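PDB 5E9T: glycosyltransferase-stabilizing protein Gtf2 from Streptococcus gordonii, which pairs with the glycosyltransferase GtfA as its substrate-binding partner, so that the complex attaches the first GlcNAc to the serine-rich repeat adhesin GspB before export. Local coordinates for residues 287-292 with 352-357; 305-310 with 404-409; 374-379 with 420-425; 381-386 with 393-398. One frame throughout, in Å; residues are numbered along the deposited sequence.

How the contacts relate
Read from the N terminus, contact 1 comes first: strand 287-291 meets strand 353-356, closing a loop that holds strands 311-315 and 333-336. Contact 2 starts inside that loop, at the end of helix 300-306, and reaches forward to the short helix 405-409, so it crosses contact 1. Contact 3 lies in series with contact 1; it sets strand 376-379, the parallel neighbour of 353-356, against helix 415-428, and its segments alternate with those of contact 2. Contact 4 is a short-range closure within the loop between 381 and 398, and falls inside the spans of both contacts 2 and 3. Together they join the parallel strands and helices 405-409 and 415-428 in a probably Rossmann-like domain.

Contact 1 of 4, residues 287-292 with 352-357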
loop_
_atom_site.group_PDB
_atom_site.type_symbol
_atom_site.label_atom_id
_atom_site.label_comp_id
_atom_site.label_asym_id
_atom_site.label_seq_id
_atom_site.Cartn_x
_atom_site.Cartn_y
_atom_site.Cartn_z
ATOM N N ASP B 287 -42.903 23.842 28.237
ATOM C CA ASP B 287 -42.304 23.075 27.157
ATOM C C ASP B 287 -40.847 22.722 27.434
ATOM O O ASP B 287 -40.084 23.529 27.976
ATOM C CB ASP B 287 -42.441 23.850 25.848
ATOM C CG ASP B 287 -43.859 24.365 25.625
ATOM O OD1 ASP B 287 -44.793 23.537 25.612
ATOM O OD2 ASP B 287 -44.054 25.593 25.503
ATOM N N ALA B 288 -40.481 21.500 27.059
ATOM C CA ALA B 288 -39.128 20.984 27.188
ATOM C C ALA B 288 -38.433 21.013 25.837
ATOM O O ALA B 288 -39.068 20.884 24.788
ATOM C CB ALA B 288 -39.120 19.553 27.735
ATOM N N LEU B 289 -37.121 21.231 25.873
ATOM C CA LEU B 289 -36.293 21.127 24.681
ATOM C C LEU B 289 -35.025 20.376 25.037
ATOM O O LEU B 289 -34.262 20.829 25.895
ATOM C CB LEU B 289 -35.951 22.500 24.110
ATOM C CG LEU B 289 -34.949 22.387 22.981
ATOM C CD1 LEU B 289 -35.577 21.665 21.794
ATOM C CD2 LEU B 289 -34.440 23.765 22.590
ATOM N N ILE B 290 -34.806 19.233 24.389
ATOM C CA ILE B 290 -33.582 18.458 24.552
ATOM C C ILE B 290 -32.971 18.224 23.182
ATOM O O ILE B 290 -33.680 17.906 22.221
ATOM C CB ILE B 290 -33.820 17.103 25.251
ATOM C CG1 ILE B 290 -34.932 17.204 26.298
ATOM C CG2 ILE B 290 -32.518 16.594 25.860
ATOM C CD1 ILE B 290 -34.640 18.146 27.439
ATOM N N LEU B 291 -31.654 18.361 23.099
ATOM C CA LEU B 291 -30.905 18.068 21.887
ATOM C C LEU B 291 -30.011 16.869 22.157
ATOM O O LEU B 291 -29.103 16.944 22.991
ATOM C CB LEU B 291 -30.073 19.270 21.456
ATOM C CG LEU B 291 -30.907 20.449 20.997
ATOM C CD1 LEU B 291 -29.986 21.500 20.417
ATOM C CD2 LEU B 291 -31.960 19.988 19.997
ATOM N N THR B 292 -30.265 15.771 21.453
ATOM C CA THR B 292 -29.514 14.541 21.638
ATOM C C THR B 292 -28.978 14.069 20.297
ATOM O O THR B 292 -29.521 14.406 19.243
ATOM C CB THR B 292 -30.380 13.443 22.264
ATOM O OG1 THR B 292 -29.541 12.378 22.722
ATOM C CG2 THR B 292 -31.371 12.897 21.243
ATOM N N ASP B 352 -38.945 26.890 27.705
ATOM C CA ASP B 352 -38.280 27.638 28.763
ATOM C C ASP B 352 -37.432 26.795 29.706
ATOM O O ASP B 352 -36.888 27.341 30.671
ATOM C CB ASP B 352 -39.307 28.455 29.538
ATOM C CG ASP B 352 -39.756 29.652 28.753
ATOM O OD1 ASP B 352 -38.953 30.122 27.915
ATOM O OD2 ASP B 352 -40.885 30.130 28.957
ATOM N N ILE B 353 -37.321 25.491 29.484
ATOM C CA ILE B 353 -36.352 24.685 30.210
ATOM C C ILE B 353 -35.457 23.996 29.194
ATOM O O ILE B 353 -35.813 23.834 28.024
ATOM C CB ILE B 353 -37.012 23.645 31.140
ATOM C CG1 ILE B 353 -37.887 22.683 30.336
ATOM C CG2 ILE B 353 -37.805 24.322 32.241
ATOM C CD1 ILE B 353 -37.181 21.396 29.978
ATOM N N TYR B 354 -34.275 23.594 29.653
ATOM C CA TYR B 354 -33.474 22.604 28.943
ATOM C C TYR B 354 -33.006 21.583 29.967
ATOM O O TYR B 354 -32.153 21.888 30.806
ATOM C CB TYR B 354 -32.287 23.242 28.213
ATOM C CG TYR B 354 -31.529 22.248 27.355
ATOM C CD1 TYR B 354 -31.648 22.255 25.977
ATOM C CD2 TYR B 354 -30.703 21.296 27.925
ATOM C CE1 TYR B 354 -30.964 21.333 25.193
ATOM C CE2 TYR B 354 -30.022 20.379 27.154
ATOM C CZ TYR B 354 -30.152 20.399 25.791
ATOM O OH TYR B 354 -29.462 19.477 25.037
ATOM N N LEU B 355 -33.519 20.362 29.871
ATOM C CA LEU B 355 -33.032 19.280 30.712
ATOM C C LEU B 355 -31.806 18.685 30.033
ATOM O O LEU B 355 -31.892 18.252 28.880
ATOM C CB LEU B 355 -34.117 18.222 30.909
ATOM C CG LEU B 355 -35.442 18.657 31.529
ATOM C CD1 LEU B 355 -36.611 17.828 30.987
ATOM C CD2 LEU B 355 -35.373 18.576 33.051
ATOM N N ASP B 356 -30.669 18.634 30.728
ATOM C CA ASP B 356 -29.487 18.063 30.090
ATOM C C ASP B 356 -29.487 16.616 30.556
ATOM O O ASP B 356 -28.871 16.247 31.555
ATOM C CB ASP B 356 -28.229 18.821 30.497
ATOM C CG ASP B 356 -27.087 18.629 29.524
ATOM O OD1 ASP B 356 -27.353 18.227 28.371
ATOM O OD2 ASP B 356 -25.928 18.898 29.907
ATOM N N ILE B 357 -30.200 15.803 29.784
ATOM C CA ILE B 357 -30.511 14.427 30.147
ATOM C C ILE B 357 -29.919 13.399 29.197
ATOM O O ILE B 357 -29.967 12.197 29.500
ATOM C CB ILE B 357 -32.038 14.263 30.243
ATOM C CG1 ILE B 357 -32.661 15.114 29.136
ATOM C CG2 ILE B 357 -32.529 14.767 31.580
ATOM C CD1 ILE B 357 -34.149 15.001 29.005
#
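The Tyr354 ring has the backbone oxygen of Leu289 over one face, with Leu289 O 3.0 Å from Tyr354 CD1. Asp356 OD1, from the same segment, lies at the ring edge and in its plane, whereas Ile290 CA and Leu291 N approach obliquely. With CG anti to its own backbone N (chi1 -174°), the tyrosine reaches over strand 287-291. There its hydroxyl accepts a hydrogen bond from Leu291 N, 3.1 Å from Tyr354 OH, with an N-H...O angle of 157°. On this side of the sheet Leu289, Leu291 and Tyr354 pack beneath helices 341-350 and 366-372.

The other side is aliphatic. Ile290 CD1 sits 3.5 Å from Leu355 CB and also meets Ile357, whose side chain crosses that of Ile290 at about a right angle; Ile357 CD1 is 3.5 Å from Ile290 CD1. Further back, Ile353 CD1 lies 3.5 Å from Ala288 CB.

The strand axes approach to 5.3 Å and run in the same general sense, but diverge by 42°. Both probably belong to the parallel core of a Rossmann-like domain, consistent with the GT-B fold. Asp352, at the start of its segment, turns its carboxylate to Arg280 and Arg285.

With the strands splayed by this angle, and the bond from Leu291 N to Tyr354 OH set beside these aliphatic contacts, the chemistry implies a junction in which side chains carry much of the contact: apolar packing on one side, and on the other a buried phenol oxygen that satisfies a main-chain N-H of the neighbouring strand.

Contact 2 of 4, residues 305-310 with 404-409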
loop_
_atom_site.group_PDB
_atom_site.type_symbol
_atom_site.label_atom_id
_atom_site.label_comp_id
_atom_site.label_asym_id
_atom_site.label_seq_id
_atom_site.Cartn_x
_atom_site.Cartn_y
_atom_site.Cartn_z
ATOM N N GLN B 305 -43.776 10.510 32.258
ATOM C CA GLN B 305 -45.038 10.052 32.831
ATOM C C GLN B 305 -45.366 10.778 34.128
ATOM O O GLN B 305 -46.546 10.936 34.468
ATOM C CB GLN B 305 -44.987 8.543 33.089
ATOM C CG GLN B 305 -44.632 8.228 34.541
ATOM C CD GLN B 305 -44.939 6.818 34.989
ATOM O OE1 GLN B 305 -44.132 5.903 34.810
ATOM N NE2 GLN B 305 -46.092 6.640 35.623
ATOM N N SER B 306 -44.343 11.212 34.871
ATOM C CA SER B 306 -44.579 11.744 36.205
ATOM C C SER B 306 -45.038 13.188 36.147
ATOM O O SER B 306 -45.763 13.645 37.043
ATOM C CB SER B 306 -43.316 11.598 37.050
ATOM O OG SER B 306 -42.204 12.184 36.397
ATOM N N LEU B 307 -44.632 13.919 35.106
ATOM C CA LEU B 307 -45.130 15.263 34.838
ATOM C C LEU B 307 -45.741 15.301 33.443
ATOM O O LEU B 307 -45.127 15.810 32.491
ATOM C CB LEU B 307 -44.038 16.312 34.954
ATOM C CG LEU B 307 -43.155 16.240 36.168
ATOM C CD1 LEU B 307 -41.934 16.970 35.713
ATOM C CD2 LEU B 307 -43.832 16.900 37.364
ATOM N N PRO B 308 -46.975 14.808 33.301
ATOM C CA PRO B 308 -47.659 14.850 31.999
ATOM C C PRO B 308 -48.047 16.251 31.522
ATOM O O PRO B 308 -48.368 16.399 30.337
ATOM C CB PRO B 308 -48.905 13.984 32.235
ATOM C CG PRO B 308 -49.104 13.985 33.724
ATOM C CD PRO B 308 -47.741 14.072 34.321
ATOM N N GLN B 309 -48.048 17.272 32.389
ATOM C CA GLN B 309 -48.417 18.622 31.959
ATOM C C GLN B 309 -47.350 19.271 31.087
ATOM O O GLN B 309 -47.658 20.213 30.347
ATOM C CB GLN B 309 -48.688 19.529 33.170
ATOM C CG GLN B 309 -47.560 19.627 34.213
ATOM C CD GLN B 309 -47.410 18.377 35.045
ATOM O OE1 GLN B 309 -47.378 17.276 34.516
ATOM N NE2 GLN B 309 -47.313 18.538 36.356
ATOM N N LEU B 310 -46.114 18.792 31.162
ATOM C CA LEU B 310 -44.982 19.432 30.510
ATOM C C LEU B 310 -44.792 18.866 29.107
ATOM O O LEU B 310 -44.726 17.646 28.929
ATOM C CB LEU B 310 -43.725 19.223 31.355
ATOM C CG LEU B 310 -42.605 20.261 31.372
ATOM C CD1 LEU B 310 -43.104 21.588 31.921
ATOM C CD2 LEU B 310 -41.440 19.739 32.201
ATOM N N LEU B 404 -35.770 13.514 41.032
ATOM C CA LEU B 404 -35.989 14.606 41.981
ATOM C C LEU B 404 -35.915 15.974 41.314
ATOM O O LEU B 404 -36.269 16.978 41.946
ATOM C CB LEU B 404 -35.016 14.497 43.164
ATOM C CG LEU B 404 -35.599 13.672 44.333
ATOM C CD1 LEU B 404 -35.797 12.184 43.996
ATOM C CD2 LEU B 404 -34.815 13.838 45.637
ATOM N N ALA B 405 -35.488 16.019 40.049
ATOM C CA ALA B 405 -35.835 17.071 39.107
ATOM C C ALA B 405 -37.293 17.449 39.243
ATOM O O ALA B 405 -37.613 18.530 39.738
ATOM C CB ALA B 405 -35.598 16.592 37.673
ATOM N N SER B 406 -38.161 16.494 38.902
ATOM C CA SER B 406 -39.483 16.794 38.363
ATOM C C SER B 406 -40.226 17.840 39.181
ATOM O O SER B 406 -40.801 18.775 38.615
ATOM C CB SER B 406 -40.309 15.507 38.250
ATOM O OG SER B 406 -41.199 15.351 39.343
ATOM N N ILE B 407 -40.264 17.691 40.511
ATOM C CA ILE B 407 -40.933 18.698 41.335
ATOM C C ILE B 407 -39.983 19.741 41.932
ATOM O O ILE B 407 -40.451 20.802 42.377
ATOM C CB ILE B 407 -41.801 18.027 42.422
ATOM C CG1 ILE B 407 -42.499 16.819 41.807
ATOM C CG2 ILE B 407 -42.881 18.980 42.921
ATOM C CD1 ILE B 407 -43.236 15.946 42.781
ATOM N N LEU B 408 -38.670 19.508 41.914
ATOM C CA LEU B 408 -37.755 20.642 41.986
ATOM C C LEU B 408 -37.830 21.419 40.682
ATOM O O LEU B 408 -37.824 22.654 40.675
ATOM C CB LEU B 408 -36.327 20.163 42.259
ATOM C CG LEU B 408 -35.341 21.105 42.963
ATOM C CD1 LEU B 408 -34.100 20.344 43.413
ATOM C CD2 LEU B 408 -34.944 22.287 42.088
ATOM N N GLU B 409 -37.911 20.687 39.572
ATOM C CA GLU B 409 -38.311 21.240 38.284
ATOM C C GLU B 409 -39.652 21.962 38.363
ATOM O O GLU B 409 -39.812 23.045 37.787
ATOM C CB GLU B 409 -38.358 20.096 37.267
ATOM C CG GLU B 409 -39.048 20.373 35.969
ATOM C CD GLU B 409 -38.299 21.367 35.134
ATOM O OE1 GLU B 409 -37.483 22.115 35.683
ATOM O OE2 GLU B 409 -38.532 21.391 33.923
#
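Ser306, the last helical residue of 300-306, meets Ser406 at the edge of the contact. It belongs to a beta-alpha-beta crossover: strand 287-291, helix 300-306 and strand 311-315 follow in sequence, the two strands are parallel neighbours, and residues 307-310 form a type I beta turn linking helix to second strand. The turn's closing bond, Leu310 N to Leu307 O, is weak at 3.4 Å. The Ser306 hydroxyl points its polarity back into its own helix, bonding to the carbonyls of Thr302 and Leu303; its contact with Ser406 is loose, Ser306 OG lying 4.3 Å from Ser406 CB.

Leu307 follows, the first residue to leave helical backbone angles and the main contributor here. Its branch point faces Ser406, and the two methyls fork around it: Leu307 CD1 lies 3.3 Å from Ser406 CB, while Leu307 CD2 lies 3.6 Å from Ser406 OG. CG is anti to the carbonyl carbon (chi1 -47°), which directs this fork at the weakly bonded helix 405-409. The serine hydroxyl keeps its hydrogen-bond partner elsewhere, at Gln403, and meets the Leu307 methyl in van der Waals contact.

Leu310 ends the walk. Its backbone carbonyl is held by Asn332, and its side chain runs obliquely to that of Glu409. The buried surface is small, 183 Å² summed over both segments. Glu409 bends at chi2 (68°), and the bend brings its carboxylate beside a methyl group, with Glu409 OE2 3.8 Å from Leu310 CD2.

Contact 3 of 4, residues 374-379 with 420-425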
loop_
_atom_site.group_PDB
_atom_site.type_symbol
_atom_site.label_atom_id
_atom_site.label_comp_id
_atom_site.label_asym_id
_atom_site.label_seq_id
_atom_site.Cartn_x
_atom_site.Cartn_y
_atom_site.Cartn_z
ATOM N N ASN B 374 -32.084 32.131 28.287
ATOM C CA ASN B 374 -32.669 32.166 29.627
ATOM C C ASN B 374 -33.558 30.964 29.910
ATOM O O ASN B 374 -34.456 31.037 30.754
ATOM C CB ASN B 374 -33.454 33.464 29.864
ATOM C CG ASN B 374 -32.687 34.467 30.703
ATOM O OD1 ASN B 374 -32.131 34.124 31.748
ATOM N ND2 ASN B 374 -32.653 35.714 30.250
ATOM N N LEU B 375 -33.329 29.854 29.217
ATOM C CA LEU B 375 -33.925 28.591 29.623
ATOM C C LEU B 375 -33.237 28.089 30.885
ATOM O O LEU B 375 -32.006 28.136 30.996
ATOM C CB LEU B 375 -33.794 27.547 28.512
ATOM C CG LEU B 375 -34.743 27.577 27.315
ATOM C CD1 LEU B 375 -34.509 28.795 26.450
ATOM C CD2 LEU B 375 -34.583 26.311 26.492
ATOM N N LEU B 376 -34.031 27.609 31.843
ATOM C CA LEU B 376 -33.459 27.033 33.053
ATOM C C LEU B 376 -32.979 25.621 32.763
ATOM O O LEU B 376 -33.771 24.753 32.375
ATOM C CB LEU B 376 -34.451 27.005 34.210
ATOM C CG LEU B 376 -33.824 26.146 35.308
ATOM C CD1 LEU B 376 -32.592 26.826 35.938
ATOM C CD2 LEU B 376 -34.834 25.766 36.377
ATOM N N ILE B 377 -31.696 25.384 32.989
ATOM C CA ILE B 377 -31.059 24.110 32.690
ATOM C C ILE B 377 -30.953 23.272 33.958
ATOM O O ILE B 377 -30.550 23.778 35.015
ATOM C CB ILE B 377 -29.667 24.348 32.079
ATOM C CG1 ILE B 377 -29.735 25.461 31.031
ATOM C CG2 ILE B 377 -29.117 23.051 31.502
ATOM C CD1 ILE B 377 -28.385 25.991 30.642
ATOM N N LEU B 378 -31.304 21.982 33.850
ATOM C CA LEU B 378 -31.045 20.985 34.888
ATOM C C LEU B 378 -30.623 19.680 34.233
ATOM O O LEU B 378 -30.998 19.393 33.095
ATOM C CB LEU B 378 -32.261 20.661 35.768
ATOM C CG LEU B 378 -33.251 21.754 36.123
ATOM C CD1 LEU B 378 -34.499 21.229 36.854
ATOM C CD2 LEU B 378 -32.476 22.624 36.924
ATOM N N GLY B 379 -29.908 18.856 34.991
ATOM C CA GLY B 379 -29.581 17.512 34.545
ATOM C C GLY B 379 -29.019 16.714 35.700
ATOM O O GLY B 379 -29.036 17.153 36.853
ATOM N N SER B 420 -35.796 33.222 41.303
ATOM C CA SER B 420 -34.768 32.575 42.111
ATOM C C SER B 420 -33.855 31.702 41.255
ATOM O O SER B 420 -32.646 31.940 41.165
ATOM C CB SER B 420 -35.429 31.744 43.214
ATOM O OG SER B 420 -34.574 30.696 43.639
ATOM N N ALA B 421 -34.433 30.676 40.617
ATOM C CA ALA B 421 -33.643 29.627 39.973
ATOM C C ALA B 421 -32.712 30.179 38.897
ATOM O O ALA B 421 -31.599 29.672 38.718
ATOM C CB ALA B 421 -34.573 28.571 39.373
ATOM N N LEU B 422 -33.146 31.203 38.159
ATOM C CA LEU B 422 -32.305 31.702 37.074
ATOM C C LEU B 422 -31.284 32.718 37.551
ATOM O O LEU B 422 -30.418 33.118 36.766
ATOM C CB LEU B 422 -33.142 32.301 35.938
ATOM C CG LEU B 422 -34.213 31.377 35.376
ATOM C CD1 LEU B 422 -34.591 31.728 33.944
ATOM C CD2 LEU B 422 -33.725 29.971 35.454
ATOM N N GLN B 423 -31.377 33.155 38.801
ATOM C CA GLN B 423 -30.239 33.780 39.447
ATOM C C GLN B 423 -29.319 32.754 40.079
ATOM O O GLN B 423 -28.168 33.075 40.386
ATOM C CB GLN B 423 -30.709 34.788 40.497
ATOM C CG GLN B 423 -31.564 35.907 39.923
ATOM C CD GLN B 423 -30.902 36.633 38.761
ATOM O OE1 GLN B 423 -29.677 36.634 38.620
ATOM N NE2 GLN B 423 -31.718 37.250 37.914
ATOM N N ALA B 424 -29.798 31.526 40.257
ATOM C CA ALA B 424 -28.932 30.451 40.718
ATOM C C ALA B 424 -27.949 30.041 39.628
ATOM O O ALA B 424 -26.734 30.006 39.854
ATOM C CB ALA B 424 -29.786 29.269 41.159
ATOM N N GLN B 425 -28.462 29.730 38.434
ATOM C CA GLN B 425 -27.581 29.497 37.295
ATOM C C GLN B 425 -27.007 30.805 36.770
ATOM O O GLN B 425 -25.935 30.806 36.152
ATOM C CB GLN B 425 -28.334 28.752 36.190
ATOM C CG GLN B 425 -28.953 29.654 35.132
ATOM C CD GLN B 425 -29.637 28.877 34.024
ATOM O OE1 GLN B 425 -29.909 27.684 34.163
ATOM N NE2 GLN B 425 -29.911 29.550 32.913
#
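Gln425 lays its extended side chain across the start of strand 376-379, at about a right angle to Ile377 and obliquely over Leu376, and grips the backbone on both sides of Leu376. Its OE1 accepts from the main chain: Ile377 N is 3.1 Å from Gln425 OE1, the N-H pointing at the oxygen almost without bend (178°) and arriving in the carbonyl plane on a lone pair. Its NE2 donates the other way, 3.2 Å from Gln425 NE2 to Leu375 O. Here the donor sits above the Leu375 carbonyl plane and not on a lone pair, although Leu375 O stays near the plane of the glutamine amide. Two bonds in opposite senses fix the rotation of that amide and are consistent with its orientation as modelled, since one end faces an N-H and the other a C=O.

Strand 376-379 has 353-356 as its parallel neighbour, and helix 415-428 lies against it, the short axes 8.7 Å apart and 73° from parallel. The strand is entered through a Schellman motif that ends helix 366-372, with Asn374 as its C-prime residue at positive phi; the Asn374 amide itself bonds to Arg280.

Leu422, with CG anti to its carbonyl carbon (chi1 -54°), brings both methyls to the 374-379 segment. Leu422 CD2 rests 3.3 Å from Leu376 CB, the two leucines crossing obliquely, while Leu422 CD1 lies 3.3 Å from Asn374 O. One turn before Gln425, Ala421 CB is 4.1 Å from Leu376 CD2, and His394 packs against both of these residues.

Contact 4 of 4, residues 381-386 with 393-398; sequences EQTLHD and QHIFDS
Thr383 and Ile395 form the closely packed part, their side chains crossing at about a right angle with Thr383 CG2 3.8 Å from Ile395 CD1. Ile395 CG1 stands anti to its backbone N (chi1 -170°), which carries CD1 across to the threonine and, 4.3 Å away, to Glu381 CA. Next to this methyl the two chains pass closest, the alpha carbons of Glu381 and Asp397 approaching to 4.9 Å. Glu381 CB is 3.6 Å from Phe396 O. Glu381 N also lies near Phe396 O, but the angle is too poor for a hydrogen bond. Phe396 leaves its backbone away from 381-386, and its ring packs on Leu378, Ala405 and Leu408, with His394 O over one face.

Towards solvent the contact thins out. Ser398 OG stays 3.7 Å from Gln382 N, longer than a bonded distance, and packs loosely on Glu381, with Ser398 OG 4.1 Å from Glu381 CB. The Glu381 carboxylate bends back to a salt bridge with Arg387, which may offset its nearness to Asp397, Glu381 OE1 being 5.0 Å from Asp397 OD1.

With neither segment forming regular helix or strand, and the chain doubling back within a few residues, this is a long irregular loop following strand 376-379, a connection of the kind that leaves the C-terminal end of a parallel strand in Rossmann-like domains.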
loop_
_atom_site.group_PDB
_atom_site.type_symbol
_atom_site.label_atom_id
_atom_site.label_comp_id
_atom_site.label_asym_id
_atom_site.label_seq_id
_atom_site.Cartn_x
_atom_site.Cartn_y
_atom_site.Cartn_z
ATOM N N GLU B 381 -25.572 14.028 36.932
ATOM C CA GLU B 381 -24.135 14.295 36.927
ATOM C C GLU B 381 -23.502 13.967 35.584
ATOM O O GLU B 381 -22.517 14.608 35.200
ATOM C CB GLU B 381 -23.407 13.545 38.041
ATOM C CG GLU B 381 -21.894 13.807 38.029
ATOM C CD GLU B 381 -21.511 15.125 38.690
ATOM O OE1 GLU B 381 -22.026 15.415 39.788
ATOM O OE2 GLU B 381 -20.705 15.880 38.108
ATOM N N GLN B 382 -24.081 13.059 34.803
ATOM C CA GLN B 382 -23.565 12.950 33.448
ATOM C C GLN B 382 -24.339 14.013 32.688
ATOM O O GLN B 382 -25.447 13.785 32.190
ATOM C CB GLN B 382 -23.726 11.549 32.860
ATOM C CG GLN B 382 -23.412 11.517 31.359
ATOM C CD GLN B 382 -22.655 10.287 30.905
ATOM O OE1 GLN B 382 -21.652 9.897 31.504
ATOM N NE2 GLN B 382 -23.095 9.699 29.807
ATOM N N THR B 383 -23.696 15.167 32.567
ATOM C CA THR B 383 -24.153 16.289 31.777
ATOM C C THR B 383 -23.218 16.397 30.598
ATOM O O THR B 383 -22.014 16.153 30.723
ATOM C CB THR B 383 -24.087 17.636 32.512
ATOM O OG1 THR B 383 -22.722 18.060 32.586
ATOM C CG2 THR B 383 -24.617 17.569 33.890
ATOM N N LEU B 384 -23.758 16.794 29.471
ATOM C CA LEU B 384 -22.896 17.288 28.423
ATOM C C LEU B 384 -22.440 18.675 28.854
ATOM O O LEU B 384 -23.265 19.526 29.203
ATOM C CB LEU B 384 -23.645 17.284 27.091
ATOM C CG LEU B 384 -24.002 15.861 26.598
ATOM C CD1 LEU B 384 -24.945 15.061 27.492
ATOM C CD2 LEU B 384 -24.638 15.920 25.257
ATOM N N HIS B 385 -21.126 18.869 28.932
ATOM C CA HIS B 385 -20.554 20.152 29.338
ATOM C C HIS B 385 -21.048 21.173 28.322
ATOM O O HIS B 385 -21.243 20.810 27.176
ATOM C CB HIS B 385 -19.023 20.077 29.385
ATOM C CG HIS B 385 -18.499 18.795 29.952
ATOM N ND1 HIS B 385 -18.439 18.545 31.306
ATOM C CD2 HIS B 385 -18.009 17.689 29.344
ATOM C CE1 HIS B 385 -17.936 17.340 31.508
ATOM N NE2 HIS B 385 -17.666 16.799 30.333
ATOM N N ASP B 386 -21.210 22.443 28.688
ATOM C CA ASP B 386 -20.555 23.062 29.828
ATOM C C ASP B 386 -21.219 22.863 31.180
ATOM O O ASP B 386 -22.442 22.903 31.313
ATOM C CB ASP B 386 -20.418 24.559 29.559
ATOM C CG ASP B 386 -19.838 24.850 28.191
ATOM O OD1 ASP B 386 -20.251 24.184 27.219
ATOM O OD2 ASP B 386 -18.961 25.735 28.090
ATOM N N GLN B 393 -27.276 23.625 42.690
ATOM C CA GLN B 393 -28.573 23.265 43.262
ATOM C C GLN B 393 -29.410 22.504 42.249
ATOM O O GLN B 393 -30.224 21.637 42.599
ATOM C CB GLN B 393 -29.298 24.532 43.700
ATOM C CG GLN B 393 -28.391 25.491 44.454
ATOM C CD GLN B 393 -27.973 26.679 43.614
ATOM O OE1 GLN B 393 -28.750 27.175 42.814
ATOM N NE2 GLN B 393 -26.744 27.144 43.799
ATOM N N HIS B 394 -29.200 22.826 40.981
ATOM C CA HIS B 394 -29.946 22.299 39.857
ATOM C C HIS B 394 -29.441 20.937 39.382
ATOM O O HIS B 394 -30.241 20.135 38.877
ATOM C CB HIS B 394 -29.922 23.368 38.756
ATOM C CG HIS B 394 -30.728 24.582 39.108
ATOM N ND1 HIS B 394 -30.451 25.377 40.200
ATOM C CD2 HIS B 394 -31.853 25.089 38.553
ATOM C CE1 HIS B 394 -31.349 26.346 40.270
ATOM N NE2 HIS B 394 -32.213 26.191 39.282
ATOM N N ILE B 395 -28.151 20.641 39.566
ATOM C CA ILE B 395 -27.590 19.383 39.084
ATOM C C ILE B 395 -28.051 18.229 39.968
ATOM O O ILE B 395 -28.361 18.401 41.154
ATOM C CB ILE B 395 -26.052 19.449 39.027
ATOM C CG1 ILE B 395 -25.488 18.232 38.288
ATOM C CG2 ILE B 395 -25.463 19.484 40.423
ATOM C CD1 ILE B 395 -24.212 18.504 37.540
ATOM N N PHE B 396 -28.078 17.033 39.391
ATOM C CA PHE B 396 -28.520 15.838 40.089
ATOM C C PHE B 396 -27.460 14.760 39.975
ATOM O O PHE B 396 -26.519 14.867 39.187
ATOM C CB PHE B 396 -29.825 15.313 39.510
ATOM C CG PHE B 396 -30.913 16.306 39.526
ATOM C CD1 PHE B 396 -31.121 17.100 40.633
ATOM C CD2 PHE B 396 -31.667 16.519 38.395
ATOM C CE1 PHE B 396 -32.112 18.048 40.635
ATOM C CE2 PHE B 396 -32.629 17.470 38.382
ATOM C CZ PHE B 396 -32.864 18.236 39.503
ATOM N N ASP B 397 -27.617 13.719 40.783
ATOM C CA ASP B 397 -26.801 12.529 40.613
ATOM C C ASP B 397 -27.275 11.748 39.393
ATOM O O ASP B 397 -28.304 12.058 38.794
ATOM C CB ASP B 397 -26.876 11.645 41.849
ATOM C CG ASP B 397 -26.129 12.209 43.003
ATOM O OD1 ASP B 397 -25.355 13.165 42.812
ATOM O OD2 ASP B 397 -26.333 11.682 44.111
ATOM N N SER B 398 -26.580 10.657 39.086
ATOM C CA SER B 398 -26.907 9.960 37.847
ATOM C C SER B 398 -28.068 9.069 38.235
ATOM O O SER B 398 -27.904 7.923 38.637
ATOM C CB SER B 398 -25.734 9.125 37.339
ATOM O OG SER B 398 -24.760 9.920 36.688
#